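Local coordinates for protein L-Ala-D/L-Glu epimerase, a muconate lactonizing enzyme (Klebsiella pneumoniae subsp. pneumoniae MGH 78578, PDB 3FCP) that belongs to the muconate lactonizing enzyme group of the enolase superfamily and binds a magnesium ion in its barrel domain, at residues A[61-66]-A[101-106]; A[248-253]-A[275-280]. All blocks are in the same frame, centred on the assembly; numbering follows the deposited sequence.

Overall arrangement
From the N terminus the chain first forms the three-stranded antiparallel sheet of the N-terminal domain, then its helices. Contact 1 joins the turn before helix 65-80 to the start of helix 103-121, closing a largely helical loop of 34 residues. The chain next enters the barrel domain. There contact 2 joins the end of strand 246-249 to the short helix 275-278, across an intervening helix and strand. The two loops follow one another in series, neither enclosing nor crossing the other. In space their centres are 12 Å apart, and Thr103 OG1 lies 2.7 Å from Ala276 O, a probable hydrogen bond between the N-terminal domain and the barrel.

Contact 1: residues A[61-66]-A[101-106]; sequences GVESPE and GNTFAK
The carboxylate of Glu63 and the ring of Phe104 are turned 66° against each other. Glu63 OE2 approaches the ring obliquely, 3.4 Å from Phe104 CD2, and Ala276 O comes from the opposite side of the ring plane; Met303 of the barrel and Ile68 of helix 65-80 touch the Phe104 side chain. Glu63 OE1 accepts a bent hydrogen bond from Phe104 N at 3.1 Å, met on the syn side and somewhat out of the carboxylate plane. Glu63 CG stands anti to the carbonyl carbon (chi1 -63°) and the chain runs extended beyond it, which carries the acid from its loop to the first turn of helix 103-121. A glutamate suits this place because the opening turn of a helix presents backbone N-H groups and the positive end of the dipole, which would probably favour the charged form. Water 1 accepts from Asn102 N at 2.8 Å and gives a weak bond to OE2. Asn102 ND2 bonds to Lys100 O and to Val62 O of the second subunit, so the contact borders a subunit interface. The arrangement is that of an acidic side chain at a helix N terminus, here within the N-terminal domain of the enolase superfamily.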
loop_
_atom_site.group_PDB
_atom_site.type_symbol
_atom_site.label_atom_id
_atom_site.label_comp_id
_atom_site.label_asym_id
_atom_site.label_seq_id
_atom_site.Cartn_x
_atom_site.Cartn_y
_atom_site.Cartn_z
ATOM N N GLY A 61 -24.828 12.878 20.227
ATOM C CA GLY A 61 -23.681 12.269 20.876
ATOM C C GLY A 61 -24.144 11.157 21.794
ATOM O O GLY A 61 -25.339 11.039 22.052
ATOM N N VAL A 62 -23.216 10.353 22.306
ATOM C CA VAL A 62 -23.586 9.244 23.184
ATOM C C VAL A 62 -23.751 9.645 24.646
ATOM O O VAL A 62 -24.195 8.840 25.465
ATOM C CB VAL A 62 -22.551 8.096 23.109
ATOM C CG1 VAL A 62 -22.296 7.717 21.654
ATOM C CG2 VAL A 62 -21.254 8.507 23.796
ATOM N N GLU A 63 -23.407 10.887 24.970
ATOM C CA GLU A 63 -23.501 11.371 26.346
ATOM C C GLU A 63 -24.626 12.389 26.525
ATOM O O GLU A 63 -24.579 13.489 25.978
ATOM C CB GLU A 63 -22.160 11.990 26.773
ATOM C CG GLU A 63 -20.995 10.992 26.790
ATOM C CD GLU A 63 -19.667 11.621 27.206
ATOM O OE1 GLU A 63 -19.596 12.221 28.302
ATOM O OE2 GLU A 63 -18.691 11.502 26.438
ATOM N N SER A 64 -25.641 12.014 27.295
ATOM C CA SER A 64 -26.782 12.889 27.544
ATOM C C SER A 64 -26.543 13.731 28.793
ATOM O O SER A 64 -25.637 13.446 29.578
ATOM C CB SER A 64 -28.043 12.052 27.751
ATOM O OG SER A 64 -27.930 11.289 28.942
ATOM N N PRO A 65 -27.350 14.785 28.992
ATOM C CA PRO A 65 -27.162 15.615 30.186
ATOM C C PRO A 65 -27.329 14.798 31.471
ATOM O O PRO A 65 -26.613 15.013 32.448
ATOM C CB PRO A 65 -28.240 16.691 30.034
ATOM C CG PRO A 65 -28.340 16.857 28.535
ATOM C CD PRO A 65 -28.306 15.413 28.056
ATOM N N GLU A 66 -28.269 13.856 31.478
ATOM C CA GLU A 66 -28.469 13.061 32.680
ATOM C C GLU A 66 -27.346 12.038 32.915
ATOM O O GLU A 66 -26.976 11.776 34.061
ATOM C CB GLU A 66 -29.846 12.378 32.669
ATOM C CG GLU A 66 -30.459 12.132 31.305
ATOM C CD GLU A 66 -30.959 13.402 30.632
ATOM O OE1 GLU A 66 -30.289 13.875 29.698
ATOM O OE2 GLU A 66 -32.019 13.927 31.036
ATOM N N GLY A 101 -14.027 6.741 28.435
ATOM C CA GLY A 101 -14.868 7.714 27.758
ATOM C C GLY A 101 -15.404 8.802 28.678
ATOM O O GLY A 101 -14.665 9.346 29.508
ATOM N N ASN A 102 -16.689 9.126 28.528
ATOM C CA ASN A 102 -17.326 10.151 29.346
ATOM C C ASN A 102 -16.517 11.445 29.315
ATOM O O ASN A 102 -16.293 12.080 30.350
ATOM C CB ASN A 102 -17.472 9.642 30.781
ATOM C CG ASN A 102 -18.573 8.605 30.919
ATOM O OD1 ASN A 102 -19.730 8.946 31.176
ATOM N ND2 ASN A 102 -18.223 7.334 30.727
ATOM N N THR A 103 -16.085 11.825 28.114
ATOM C CA THR A 103 -15.285 13.028 27.915
ATOM C C THR A 103 -16.041 14.322 28.234
ATOM O O THR A 103 -15.429 15.329 28.600
ATOM C CB THR A 103 -14.751 13.096 26.460
ATOM O OG1 THR A 103 -15.853 13.069 25.542
ATOM C CG2 THR A 103 -13.829 11.911 26.170
ATOM N N PHE A 104 -17.363 14.301 28.082
ATOM C CA PHE A 104 -18.166 15.483 28.377
ATOM C C PHE A 104 -18.080 15.772 29.880
ATOM O O PHE A 104 -17.822 16.907 30.289
ATOM C CB PHE A 104 -19.629 15.269 27.957
ATOM C CG PHE A 104 -19.884 15.507 26.483
ATOM C CD1 PHE A 104 -20.797 16.478 26.072
ATOM C CD2 PHE A 104 -19.219 14.761 25.511
ATOM C CE1 PHE A 104 -21.046 16.706 24.709
ATOM C CE2 PHE A 104 -19.456 14.976 24.145
ATOM C CZ PHE A 104 -20.373 15.951 23.743
ATOM N N ALA A 105 -18.287 14.740 30.695
ATOM C CA ALA A 105 -18.205 14.875 32.147
ATOM C C ALA A 105 -16.784 15.297 32.545
ATOM O O ALA A 105 -16.602 16.184 33.371
ATOM C CB ALA A 105 -18.567 13.551 32.818
ATOM N N LYS A 106 -15.778 14.655 31.955
ATOM C CA LYS A 106 -14.388 14.986 32.259
ATOM C C LYS A 106 -14.070 16.433 31.892
ATOM O O LYS A 106 -13.330 17.112 32.602
ATOM C CB LYS A 106 -13.439 14.045 31.512
ATOM C CG LYS A 106 -13.480 12.610 32.011
ATOM C CD LYS A 106 -12.670 11.676 31.110
ATOM C CE LYS A 106 -12.680 10.249 31.648
ATOM N NZ LYS A 106 -12.058 9.276 30.692
HETATM O O HOH W 1 -18.636 8.187 26.701
HETATM O O HOH W 2 -21.175 11.035 30.632
#

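Contact 2: residues A[248-253]-A[275-280]; sequences LADEAV and IAKAGG. With MG (magnesium ion), chain I.
Lys277 reaches across to the turn of residues 250-253 and places its ammonium group among three oxygens there. NZ donates to Val253 O at 2.7 Å, nearly along the C=O axis, and to Asp250 O at 2.9 Å from above the carbonyl plane. The latter oxygen also accepts from Val253 N, which arrives from the opposite face and closes the type I turn. The third bond, 2.9 Å to Asp250 OD1 on its anti lone pair, is a salt bridge. A long lysine suits the gap: its chain bends at chi3 (-60°) to bring NZ to the turn. With CG anti to the backbone N (chi1 -176°), Asp250 can serve lysine and metal together, OD2 binding the magnesium ion at 2.3 Å. Beyond this close cluster lies the wetter side, where three waters join Asp250, Glu251 and Asn201 around the ion; Glu251 OE2 binds it at 2.2 Å. Ala272 O is a fourth acceptor, so at least one of the three NZ protons is shared, and Lys274 NZ donates to Asp250 OD2. The turn follows strand 246-249, which pairs in parallel with strands 223-225 and 270-273, and faces helix 275-278 just beyond the latter strand.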
loop_
_atom_site.group_PDB
_atom_site.type_symbol
_atom_site.label_atom_id
_atom_site.label_comp_id
_atom_site.label_asym_id
_atom_site.label_seq_id
_atom_site.Cartn_x
_atom_site.Cartn_y
_atom_site.Cartn_z
ATOM N N LEU A 248 -13.729 19.369 6.806
ATOM C CA LEU A 248 -13.600 19.557 8.247
ATOM C C LEU A 248 -14.130 18.302 8.951
ATOM O O LEU A 248 -15.289 17.928 8.774
ATOM C CB LEU A 248 -14.434 20.767 8.692
ATOM C CG LEU A 248 -14.052 21.632 9.906
ATOM C CD1 LEU A 248 -15.319 21.935 10.701
ATOM C CD2 LEU A 248 -12.995 20.972 10.783
ATOM N N ALA A 249 -13.285 17.650 9.737
ATOM C CA ALA A 249 -13.717 16.461 10.461
ATOM C C ALA A 249 -14.313 16.864 11.816
ATOM O O ALA A 249 -13.745 17.701 12.520
ATOM C CB ALA A 249 -12.529 15.522 10.671
ATOM N N ASP A 250 -15.461 16.295 12.171
ATOM C CA ASP A 250 -16.069 16.594 13.469
ATOM C C ASP A 250 -16.217 15.292 14.249
ATOM O O ASP A 250 -15.296 14.897 14.963
ATOM C CB ASP A 250 -17.438 17.292 13.321
ATOM C CG ASP A 250 -18.045 17.698 14.675
ATOM O OD1 ASP A 250 -17.360 17.549 15.715
ATOM O OD2 ASP A 250 -19.206 18.170 14.705
ATOM N N GLU A 251 -17.352 14.610 14.092
ATOM C CA GLU A 251 -17.585 13.354 14.805
ATOM C C GLU A 251 -16.502 12.300 14.577
ATOM O O GLU A 251 -16.322 11.410 15.410
ATOM C CB GLU A 251 -18.951 12.754 14.433
ATOM C CG GLU A 251 -20.163 13.397 15.113
ATOM C CD GLU A 251 -20.465 14.796 14.605
ATOM O OE1 GLU A 251 -20.062 15.134 13.471
ATOM O OE2 GLU A 251 -21.126 15.556 15.340
ATOM N N ALA A 252 -15.786 12.392 13.456
ATOM C CA ALA A 252 -14.725 11.432 13.144
ATOM C C ALA A 252 -13.498 11.589 14.044
ATOM O O ALA A 252 -12.643 10.706 14.102
ATOM C CB ALA A 252 -14.303 11.571 11.681
ATOM N N VAL A 253 -13.401 12.711 14.744
ATOM C CA VAL A 253 -12.244 12.934 15.601
ATOM C C VAL A 253 -12.634 13.583 16.920
ATOM O O VAL A 253 -13.181 14.686 16.946
ATOM C CB VAL A 253 -11.193 13.805 14.869
ATOM C CG1 VAL A 253 -11.813 15.140 14.467
ATOM C CG2 VAL A 253 -9.980 14.026 15.753
ATOM N N ILE A 275 -13.782 20.920 23.336
ATOM C CA ILE A 275 -13.339 20.454 24.644
ATOM C C ILE A 275 -14.161 19.268 25.140
ATOM O O ILE A 275 -13.614 18.364 25.785
ATOM C CB ILE A 275 -13.332 21.600 25.708
ATOM C CG1 ILE A 275 -14.746 22.094 26.006
ATOM C CG2 ILE A 275 -12.462 22.755 25.217
ATOM C CD1 ILE A 275 -14.781 23.152 27.130
ATOM N N ALA A 276 -15.454 19.250 24.810
ATOM C CA ALA A 276 -16.345 18.163 25.233
ATOM C C ALA A 276 -15.944 16.803 24.663
ATOM O O ALA A 276 -16.074 15.777 25.337
ATOM C CB ALA A 276 -17.797 18.478 24.837
ATOM N N LYS A 277 -15.473 16.793 23.418
ATOM C CA LYS A 277 -15.061 15.554 22.763
ATOM C C LYS A 277 -13.732 15.016 23.286
ATOM O O LYS A 277 -13.527 13.802 23.334
ATOM C CB LYS A 277 -14.936 15.752 21.240
ATOM C CG LYS A 277 -16.251 16.018 20.496
ATOM C CD LYS A 277 -16.083 15.974 18.971
ATOM C CE LYS A 277 -15.082 17.009 18.454
ATOM N NZ LYS A 277 -14.809 16.876 16.983
ATOM N N ALA A 278 -12.839 15.917 23.683
ATOM C CA ALA A 278 -11.512 15.522 24.152
ATOM C C ALA A 278 -11.362 15.338 25.659
ATOM O O ALA A 278 -10.457 14.634 26.110
ATOM C CB ALA A 278 -10.486 16.527 23.667
ATOM N N GLY A 279 -12.234 15.971 26.436
ATOM C CA GLY A 279 -12.130 15.862 27.881
ATOM C C GLY A 279 -11.687 17.147 28.574
ATOM O O GLY A 279 -11.204 17.108 29.711
ATOM N N GLY A 280 -11.824 18.289 27.898
ATOM C CA GLY A 280 -11.463 19.546 28.532
ATOM C C GLY A 280 -10.516 20.471 27.793
ATOM O O GLY A 280 -9.923 20.098 26.776
HETATM MG MG MG I . -21.322 17.437 14.125
HETATM O O HOH W 3 -20.388 18.228 11.937
HETATM O O HOH W 4 -22.602 19.429 13.569
HETATM O O HOH W 5 -22.254 18.278 16.384
#